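CTD kinase subunit gamma (Schizosaccharomyces pombe, PDB 5CE7) is the gamma subunit of a CTD kinase complex that probably hyperphosphorylates the C-terminal repeat domain of RNA polymerase II, here represented by its noncanonical CTD-interacting domain. Local coordinates at residues I60-D65 / V109-Q114; T56-M61 / Q93-I98; L67-L72 / H117-I122. All blocks are in the same frame, centred on the assembly; numbering follows the deposited sequence.

Contact 1 (I60-D65 / V109-Q114); sequences IMYFVD and VRKVLQ
Around Asp65 and Val112, whose CA atoms lie 6.2 Å apart, helices 54-73 and 100-118 run nearly parallel, their local axes 9.9 Å apart and inclined by 14°. Val112 points its two methyls at helix 54-73. CG2 meets Met61 CG at 3.8 Å and, near the ring plane, the edge of Tyr62 at CD1 (3.9 Å). CG1, anti to the backbone N (chi1 175°), turns the other way along the helix and rests against Asp65 CB at 4.0 Å. Met61 is a selenomethionine; bends at chi2 and chi3 carry its CE across Val109 at about a right angle, 3.7 Å from Val109 CG1. Shortened to an alanine, Val112 would probably leave a gap between Met61 CG, the Tyr62 edge and Asp65 CB. Asp65 OD1 turns to Ser115 OG in a hydrogen bond and to Lys119 in a salt bridge, while Val92 of helix 88-95 also packs on Met61 and Val109. Within this right-handed superhelix of helices, the two segments are therefore joined by apolar dispersion contacts, with the aspartate's charge answered by Lys119, just past the end of helix 100-118, rather than by residues 109-114.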
loop_
_atom_site.group_PDB
_atom_site.type_symbol
_atom_site.label_atom_id
_atom_site.label_comp_id
_atom_site.label_asym_id
_atom_site.label_seq_id
_atom_site.Cartn_x
_atom_site.Cartn_y
_atom_site.Cartn_z
ATOM N N ILE A 60 -0.279 -2.875 5.810
ATOM C CA ILE A 60 -0.779 -2.773 4.441
ATOM C C ILE A 60 0.037 -1.789 3.603
ATOM O O ILE A 60 0.266 -2.016 2.423
ATOM C CB ILE A 60 -2.282 -2.411 4.400
ATOM C CG1 ILE A 60 -3.108 -3.604 4.903
ATOM C CG2 ILE A 60 -2.686 -2.042 2.973
ATOM C CD1 ILE A 60 -4.554 -3.275 5.243
HETATM N N MSE A 61 0.484 -0.699 4.218
HETATM C CA MSE A 61 1.417 0.229 3.568
HETATM C C MSE A 61 2.725 -0.479 3.173
HETATM O O MSE A 61 3.241 -0.286 2.072
HETATM C CB MSE A 61 1.709 1.400 4.509
HETATM C CG MSE A 61 2.484 2.607 3.907
HETATM SE SE MSE A 61 1.479 3.480 2.442
HETATM C CE MSE A 61 1.516 5.310 3.112
ATOM N N TYR A 62 3.266 -1.297 4.068
ATOM C CA TYR A 62 4.461 -2.073 3.725
ATOM C C TYR A 62 4.143 -3.010 2.564
ATOM O O TYR A 62 4.920 -3.116 1.612
ATOM C CB TYR A 62 4.937 -2.919 4.899
ATOM C CG TYR A 62 5.368 -2.165 6.123
ATOM C CD1 TYR A 62 5.921 -0.891 6.039
ATOM C CD2 TYR A 62 5.237 -2.747 7.380
ATOM C CE1 TYR A 62 6.335 -0.217 7.196
ATOM C CE2 TYR A 62 5.638 -2.086 8.523
ATOM C CZ TYR A 62 6.185 -0.828 8.426
ATOM O OH TYR A 62 6.566 -0.198 9.588
ATOM N N PHE A 63 3.018 -3.716 2.661
ATOM C CA PHE A 63 2.589 -4.622 1.584
ATOM C C PHE A 63 2.498 -3.921 0.221
ATOM O O PHE A 63 2.872 -4.484 -0.821
ATOM C CB PHE A 63 1.224 -5.254 1.897
ATOM C CG PHE A 63 0.587 -5.903 0.693
ATOM C CD1 PHE A 63 1.143 -7.048 0.138
ATOM C CD2 PHE A 63 -0.533 -5.349 0.098
ATOM C CE1 PHE A 63 0.584 -7.635 -0.984
ATOM C CE2 PHE A 63 -1.108 -5.936 -1.026
ATOM C CZ PHE A 63 -0.542 -7.084 -1.563
ATOM N N VAL A 64 1.964 -2.702 0.229
ATOM C CA VAL A 64 1.857 -1.891 -0.985
ATOM C C VAL A 64 3.242 -1.634 -1.576
ATOM O O VAL A 64 3.426 -1.623 -2.785
ATOM C CB VAL A 64 1.146 -0.544 -0.683
ATOM C CG1 VAL A 64 1.511 0.516 -1.710
ATOM C CG2 VAL A 64 -0.363 -0.750 -0.588
ATOM N N ASP A 65 4.219 -1.412 -0.710
ATOM C CA ASP A 65 5.599 -1.213 -1.152
ATOM C C ASP A 65 6.122 -2.509 -1.790
ATOM O O ASP A 65 6.669 -2.498 -2.887
ATOM C CB ASP A 65 6.452 -0.802 0.051
ATOM C CG ASP A 65 7.824 -0.259 -0.335
ATOM O OD1 ASP A 65 8.113 -0.056 -1.526
ATOM O OD2 ASP A 65 8.611 -0.002 0.587
ATOM N N VAL A 109 5.902 5.588 7.345
ATOM C CA VAL A 109 5.308 6.024 6.093
ATOM C C VAL A 109 6.384 6.731 5.263
ATOM O O VAL A 109 6.430 6.598 4.039
ATOM C CB VAL A 109 4.067 6.932 6.315
ATOM C CG1 VAL A 109 3.648 7.609 5.016
ATOM C CG2 VAL A 109 2.901 6.111 6.896
ATOM N N ARG A 110 7.270 7.462 5.934
ATOM C CA ARG A 110 8.397 8.071 5.235
ATOM C C ARG A 110 9.273 7.032 4.548
ATOM O O ARG A 110 9.772 7.269 3.446
ATOM C CB ARG A 110 9.238 8.951 6.175
ATOM C CG ARG A 110 8.503 10.205 6.632
ATOM C CD ARG A 110 9.444 11.218 7.276
ATOM N NE ARG A 110 8.734 12.444 7.634
ATOM C CZ ARG A 110 8.507 12.862 8.874
ATOM N NH1 ARG A 110 8.950 12.160 9.917
ATOM N NH2 ARG A 110 7.842 13.997 9.067
ATOM N N LYS A 111 9.472 5.886 5.189
ATOM C CA LYS A 111 10.308 4.845 4.587
ATOM C C LYS A 111 9.675 4.346 3.292
ATOM O O LYS A 111 10.351 4.192 2.269
ATOM C CB LYS A 111 10.532 3.687 5.565
ATOM C CG LYS A 111 11.375 2.539 5.014
ATOM C CD LYS A 111 10.690 1.200 5.250
ATOM C CE LYS A 111 10.437 0.936 6.738
ATOM N NZ LYS A 111 11.631 0.361 7.429
ATOM N N VAL A 112 8.370 4.103 3.333
ATOM C CA VAL A 112 7.652 3.639 2.150
ATOM C C VAL A 112 7.643 4.693 1.039
ATOM O O VAL A 112 7.815 4.372 -0.143
ATOM C CB VAL A 112 6.197 3.253 2.489
ATOM C CG1 VAL A 112 5.438 2.893 1.214
ATOM C CG2 VAL A 112 6.180 2.106 3.493
ATOM N N LEU A 113 7.431 5.948 1.416
ATOM C CA LEU A 113 7.362 7.013 0.421
ATOM C C LEU A 113 8.691 7.147 -0.314
ATOM O O LEU A 113 8.714 7.344 -1.532
ATOM C CB LEU A 113 6.954 8.344 1.054
ATOM C CG LEU A 113 5.509 8.459 1.519
ATOM C CD1 LEU A 113 5.284 9.804 2.198
ATOM C CD2 LEU A 113 4.528 8.262 0.345
ATOM N N GLN A 114 9.789 7.034 0.430
ATOM C CA GLN A 114 11.124 7.126 -0.150
ATOM C C GLN A 114 11.363 5.967 -1.115
ATOM O O GLN A 114 11.880 6.150 -2.213
ATOM C CB GLN A 114 12.189 7.138 0.948
ATOM C CG GLN A 114 13.623 6.972 0.449
ATOM C CD GLN A 114 14.640 6.989 1.589
ATOM O OE1 GLN A 114 15.033 5.942 2.106
ATOM N NE2 GLN A 114 15.062 8.186 1.988
#

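Contact 2 (T56-M61 / Q93-I98)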
loop_
_atom_site.group_PDB
_atom_site.type_symbol
_atom_site.label_atom_id
_atom_site.label_comp_id
_atom_site.label_asym_id
_atom_site.label_seq_id
_atom_site.Cartn_x
_atom_site.Cartn_y
_atom_site.Cartn_z
ATOM N N THR A 56 -2.530 -2.599 11.506
ATOM C CA THR A 56 -2.897 -3.235 10.239
ATOM C C THR A 56 -2.697 -2.291 9.053
ATOM O O THR A 56 -2.241 -2.691 7.992
ATOM C CB THR A 56 -4.373 -3.726 10.295
ATOM O OG1 THR A 56 -4.475 -4.802 11.238
ATOM C CG2 THR A 56 -4.860 -4.217 8.927
ATOM N N ARG A 57 -3.036 -1.022 9.242
ATOM C CA ARG A 57 -2.879 -0.050 8.179
ATOM C C ARG A 57 -1.420 0.135 7.765
ATOM O O ARG A 57 -1.115 0.242 6.585
ATOM C CB ARG A 57 -3.569 1.259 8.563
ATOM C CG ARG A 57 -5.088 1.137 8.362
ATOM C CD ARG A 57 -5.904 1.678 9.513
ATOM N NE ARG A 57 -6.073 3.105 9.381
ATOM C CZ ARG A 57 -7.238 3.745 9.350
ATOM N NH1 ARG A 57 -8.383 3.092 9.461
ATOM N NH2 ARG A 57 -7.244 5.068 9.211
ATOM N N VAL A 58 -0.535 0.157 8.752
ATOM C CA VAL A 58 0.895 0.282 8.515
ATOM C C VAL A 58 1.410 -0.952 7.772
ATOM O O VAL A 58 2.194 -0.841 6.838
ATOM C CB VAL A 58 1.674 0.462 9.850
ATOM C CG1 VAL A 58 3.157 0.244 9.635
ATOM C CG2 VAL A 58 1.432 1.846 10.411
ATOM N N ASN A 59 0.964 -2.132 8.179
ATOM C CA ASN A 59 1.405 -3.350 7.499
ATOM C C ASN A 59 0.907 -3.423 6.062
ATOM O O ASN A 59 1.597 -3.932 5.186
ATOM C CB ASN A 59 1.042 -4.602 8.309
ATOM C CG ASN A 59 1.908 -4.748 9.554
ATOM O OD1 ASN A 59 3.032 -4.256 9.591
ATOM N ND2 ASN A 59 1.382 -5.411 10.579
ATOM N N ILE A 60 -0.279 -2.875 5.810
ATOM C CA ILE A 60 -0.779 -2.773 4.441
ATOM C C ILE A 60 0.037 -1.789 3.603
ATOM O O ILE A 60 0.266 -2.016 2.423
ATOM C CB ILE A 60 -2.282 -2.411 4.400
ATOM C CG1 ILE A 60 -3.108 -3.604 4.903
ATOM C CG2 ILE A 60 -2.686 -2.042 2.973
ATOM C CD1 ILE A 60 -4.554 -3.275 5.243
HETATM N N MSE A 61 0.484 -0.699 4.218
HETATM C CA MSE A 61 1.417 0.229 3.568
HETATM C C MSE A 61 2.725 -0.479 3.173
HETATM O O MSE A 61 3.241 -0.286 2.072
HETATM C CB MSE A 61 1.709 1.400 4.509
HETATM C CG MSE A 61 2.484 2.607 3.907
HETATM SE SE MSE A 61 1.479 3.480 2.442
HETATM C CE MSE A 61 1.516 5.310 3.112
ATOM N N GLN A 93 -3.069 9.628 4.086
ATOM C CA GLN A 93 -4.112 10.166 4.961
ATOM C C GLN A 93 -4.718 9.073 5.845
ATOM O O GLN A 93 -5.075 9.309 6.997
ATOM C CB GLN A 93 -5.214 10.819 4.119
ATOM C CG GLN A 93 -6.487 11.123 4.895
ATOM C CD GLN A 93 -7.740 11.011 4.041
ATOM O OE1 GLN A 93 -7.712 11.268 2.833
ATOM N NE2 GLN A 93 -8.847 10.614 4.665
ATOM N N ASN A 94 -4.842 7.877 5.286
ATOM C CA ASN A 94 -5.390 6.737 6.012
ATOM C C ASN A 94 -4.404 6.191 7.054
ATOM O O ASN A 94 -4.775 5.934 8.196
ATOM C CB ASN A 94 -5.790 5.631 5.029
ATOM C CG ASN A 94 -6.245 4.367 5.734
ATOM O OD1 ASN A 94 -5.435 3.521 6.094
ATOM N ND2 ASN A 94 -7.545 4.252 5.955
ATOM N N VAL A 95 -3.142 6.031 6.663
ATOM C CA VAL A 95 -2.148 5.417 7.548
ATOM C C VAL A 95 -1.599 6.390 8.609
ATOM O O VAL A 95 -1.389 6.013 9.771
ATOM C CB VAL A 95 -0.999 4.788 6.728
ATOM C CG1 VAL A 95 0.030 4.090 7.644
ATOM C CG2 VAL A 95 -1.570 3.809 5.710
ATOM N N ALA A 96 -1.398 7.642 8.203
ATOM C CA ALA A 96 -0.857 8.680 9.070
ATOM C C ALA A 96 -1.765 9.904 9.072
ATOM O O ALA A 96 -1.405 10.950 8.524
ATOM C CB ALA A 96 0.537 9.076 8.606
ATOM N N PRO A 97 -2.950 9.781 9.688
ATOM C CA PRO A 97 -3.915 10.890 9.716
ATOM C C PRO A 97 -3.517 12.000 10.691
ATOM O O PRO A 97 -2.555 11.843 11.447
ATOM C CB PRO A 97 -5.198 10.210 10.208
ATOM C CG PRO A 97 -4.694 9.093 11.082
ATOM C CD PRO A 97 -3.476 8.578 10.358
ATOM N N ILE A 98 -4.264 13.102 10.683
ATOM C CA ILE A 98 -4.101 14.142 11.689
ATOM C C ILE A 98 -4.288 13.525 13.075
ATOM O O ILE A 98 -5.044 12.570 13.240
ATOM C CB ILE A 98 -5.127 15.292 11.484
ATOM C CG1 ILE A 98 -4.801 16.487 12.381
ATOM C CG2 ILE A 98 -6.538 14.813 11.766
ATOM C CD1 ILE A 98 -3.628 17.289 11.934
#
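Arg57 and Asn94 cross at about a right angle, the arginine reaching from helix 54-73 over the last turn of helix 88-95. Their flat groups lie almost face to face: the guanidinium and amide planes are 22° apart, and Asn94 ND2 sits 3.3 Å above the centre of the guanidinium. With ND2 over the face and both groups donors, the two side chains stack and do not bond to each other. The amide oxygen lies over the aliphatic part of the arginine, with Asn94 OD1 3.3 Å from Arg57 CG.

The polar grip falls on the backbone instead. Arg57 NH2 donates to Asn94 O at 2.8 Å with an N-H...O angle of 150°, the donor tilted out of the carbonyl plane, and NE adds a weak second bond at 3.3 Å to the same oxygen. Bends at chi2 and chi3 fold the arginine so that both donors can turn to this carbonyl. NH1 has a weak bond of its own to Gly52 O, just past the end of helix 38-51.

Beside this pair, Val95 inserts its methyls against helix 54-73. Val95 CG2 lies 3.7 Å from Arg57 O, and Val95 CG1 meets Val58 CG2 at 3.8 Å, the two valines crossing at about a right angle. Met61 CB approaches Val95 CG2 more loosely.

Ala96 is the first residue to leave helical geometry, so the Asn94 carbonyl belongs to the closing turn of helix 88-95. A positive guanidinium at this C-terminal end would probably interact favourably with the helix dipole, and its two bonds to one carbonyl tie the helix terminus to helix 54-73 beside the valine packing.

Contact 3 (L67-L72 / H117-I122)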
loop_
_atom_site.group_PDB
_atom_site.type_symbol
_atom_site.label_atom_id
_atom_site.label_comp_id
_atom_site.label_asym_id
_atom_site.label_seq_id
_atom_site.Cartn_x
_atom_site.Cartn_y
_atom_site.Cartn_z
ATOM N N LEU A 67 4.331 -5.010 -2.990
ATOM C CA LEU A 67 3.560 -5.223 -4.209
ATOM C C LEU A 67 4.143 -4.432 -5.383
ATOM O O LEU A 67 4.349 -4.976 -6.477
ATOM C CB LEU A 67 2.096 -4.825 -3.993
ATOM C CG LEU A 67 1.150 -4.958 -5.189
ATOM C CD1 LEU A 67 1.125 -6.409 -5.692
ATOM C CD2 LEU A 67 -0.246 -4.552 -4.787
ATOM N N CYS A 68 4.392 -3.144 -5.172
ATOM C CA CYS A 68 5.016 -2.338 -6.216
ATOM C C CYS A 68 6.386 -2.898 -6.647
ATOM O O CYS A 68 6.660 -3.007 -7.836
ATOM C CB CYS A 68 5.132 -0.861 -5.788
ATOM S SG CYS A 68 3.537 0.003 -5.665
ATOM N N GLU A 69 7.241 -3.242 -5.690
ATOM C CA GLU A 69 8.557 -3.805 -6.019
ATOM C C GLU A 69 8.414 -5.062 -6.866
ATOM O O GLU A 69 9.102 -5.238 -7.865
ATOM C CB GLU A 69 9.352 -4.128 -4.753
ATOM C CG GLU A 69 9.710 -2.899 -3.935
ATOM C CD GLU A 69 10.429 -3.228 -2.630
ATOM O OE1 GLU A 69 10.256 -4.347 -2.108
ATOM O OE2 GLU A 69 11.179 -2.361 -2.131
HETATM N N MSE A 70 7.503 -5.935 -6.472
HETATM C CA MSE A 70 7.308 -7.167 -7.210
HETATM C C MSE A 70 6.673 -6.930 -8.571
HETATM O O MSE A 70 7.011 -7.605 -9.532
HETATM C CB MSE A 70 6.532 -8.168 -6.368
HETATM C CG MSE A 70 7.361 -8.649 -5.176
HETATM SE SE MSE A 70 6.477 -10.081 -4.226
HETATM C CE MSE A 70 5.592 -10.918 -5.802
ATOM N N CYS A 71 5.773 -5.956 -8.663
ATOM C CA CYS A 71 5.240 -5.566 -9.968
ATOM C C CYS A 71 6.384 -5.164 -10.904
ATOM O O CYS A 71 6.438 -5.597 -12.055
ATOM C CB CYS A 71 4.224 -4.422 -9.840
ATOM S SG CYS A 71 2.602 -4.931 -9.230
ATOM N N LEU A 72 7.311 -4.349 -10.403
ATOM C CA LEU A 72 8.428 -3.895 -11.220
ATOM C C LEU A 72 9.350 -5.058 -11.601
ATOM O O LEU A 72 9.886 -5.107 -12.711
ATOM C CB LEU A 72 9.225 -2.801 -10.493
ATOM C CG LEU A 72 8.506 -1.488 -10.191
ATOM C CD1 LEU A 72 9.385 -0.635 -9.287
ATOM C CD2 LEU A 72 8.178 -0.743 -11.488
ATOM N N HIS A 117 9.288 6.521 -4.213
ATOM C CA HIS A 117 9.928 7.597 -4.963
ATOM C C HIS A 117 11.192 7.144 -5.710
ATOM O O HIS A 117 11.378 7.472 -6.884
ATOM C CB HIS A 117 10.260 8.777 -4.039
ATOM C CG HIS A 117 10.798 9.969 -4.766
ATOM N ND1 HIS A 117 11.996 10.564 -4.436
ATOM C CD2 HIS A 117 10.313 10.662 -5.823
ATOM C CE1 HIS A 117 12.218 11.582 -5.249
ATOM N NE2 HIS A 117 11.210 11.663 -6.100
ATOM N N GLU A 118 12.058 6.401 -5.029
ATOM C CA GLU A 118 13.289 5.892 -5.639
ATOM C C GLU A 118 12.987 4.943 -6.797
ATOM O O GLU A 118 13.736 4.866 -7.778
ATOM C CB GLU A 118 14.131 5.160 -4.598
ATOM C CG GLU A 118 14.713 6.070 -3.538
ATOM C CD GLU A 118 15.373 5.301 -2.414
ATOM O OE1 GLU A 118 15.041 4.108 -2.230
ATOM O OE2 GLU A 118 16.221 5.889 -1.713
ATOM N N LYS A 119 11.884 4.215 -6.683
ATOM C CA LYS A 119 11.521 3.271 -7.724
ATOM C C LYS A 119 10.557 3.891 -8.746
ATOM O O LYS A 119 9.961 3.185 -9.560
ATOM C CB LYS A 119 11.009 1.970 -7.094
ATOM C CG LYS A 119 11.998 1.454 -6.044
ATOM C CD LYS A 119 11.812 -0.010 -5.721
ATOM C CE LYS A 119 11.229 -0.186 -4.330
ATOM N NZ LYS A 119 9.788 0.196 -4.291
ATOM N N LYS A 120 10.433 5.219 -8.701
ATOM C CA LYS A 120 9.706 5.974 -9.725
ATOM C C LYS A 120 8.231 5.583 -9.853
ATOM O O LYS A 120 7.604 5.792 -10.895
ATOM C CB LYS A 120 10.422 5.847 -11.071
ATOM C CG LYS A 120 11.909 6.209 -10.978
ATOM C CD LYS A 120 12.633 6.040 -12.298
ATOM C CE LYS A 120 13.706 7.109 -12.464
ATOM N NZ LYS A 120 13.104 8.473 -12.611
ATOM N N VAL A 121 7.682 5.020 -8.781
ATOM C CA VAL A 121 6.253 4.753 -8.713
ATOM C C VAL A 121 5.509 6.073 -8.516
ATOM O O VAL A 121 4.406 6.271 -9.042
ATOM C CB VAL A 121 5.920 3.782 -7.563
ATOM C CG1 VAL A 121 4.415 3.508 -7.508
ATOM C CG2 VAL A 121 6.700 2.483 -7.726
ATOM N N ILE A 122 6.118 6.978 -7.747
ATOM C CA ILE A 122 5.585 8.332 -7.570
ATOM C C ILE A 122 6.627 9.364 -8.014
ATOM O O ILE A 122 7.824 9.152 -7.842
ATOM C CB ILE A 122 5.144 8.606 -6.112
ATOM C CG1 ILE A 122 6.334 8.558 -5.144
ATOM C CG2 ILE A 122 4.058 7.615 -5.668
ATOM C CD1 ILE A 122 5.919 8.747 -3.667
#
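A Schellman motif ends helix 100-118, and the turn it makes packs against helix 54-73 through Lys119 and Val121. Lys120, with positive phi, is the C-prime residue: its N bonds to His117 O at 3.0 Å, and Val121 N reaches back to Leu116 O. Chain reversal here brings the side chains of Lys119 and Val121 to the same neighbour, helix 54-73.

Lys119 leans over Glu69 at the outer side of the contact, its chain bent at chi3 and chi4. Lys119 NZ stands 3.6 Å from Glu69 OE2, a long salt bridge, and the last atoms of the lysine come so near to Glu69 CG that their fine placement is doubtful. Glu69, extended beyond CG, crosses the lysine obliquely. The ammonium has another acidic partner in Asp65 OD1, together with a weak bond to Ser115 OG, so it is shared between two carboxylates on successive turns of helix 54-73.

Beside the charged pair the contact is apolar. Leu72 CD1 touches Lys119 CB at 3.8 Å. Val121 faces Cys68, with Val121 CG1 4.1 Å from Cys68 SG, and Val121 CG2 lies 4.4 Å from Leu72 CD1. Leu81 of helix 80-86 touches both Cys68 and Leu72, and Leu116 packs on Cys68 and Val121 from helix 100-118.

Lys119 thus spans both kinds of chemistry, its base in apolar packing and its ammonium between acids. The long separation from Glu69 suggests that this pair adds mainly diffuse electrostatic attraction, with Asp65 probably contributing more to fixing the lysine.

All three contacts are made along helix 54-73. Contacts 1 and 3 pair it with helix 100-118 and the turn that ends it, whereas contact 2 brings in the end of helix 88-95, the preceding helix. Contacts 1 and 2 are buried and share Met61; they also touch directly, Val109 CG2 lying 3.6 Å from Val95 CG1, so their apolar packing is continuous. Contact 3 lies at the surface, its centre about 18 Å from that of contact 2, and is linked to contact 1 by the Asp65-Lys119 salt bridge. Chemistry follows place: hydrocarbon in contact 1, arginine-to-carbonyl bonds beside valines in contact 2, and charged side chains beside a small apolar patch in contact 3.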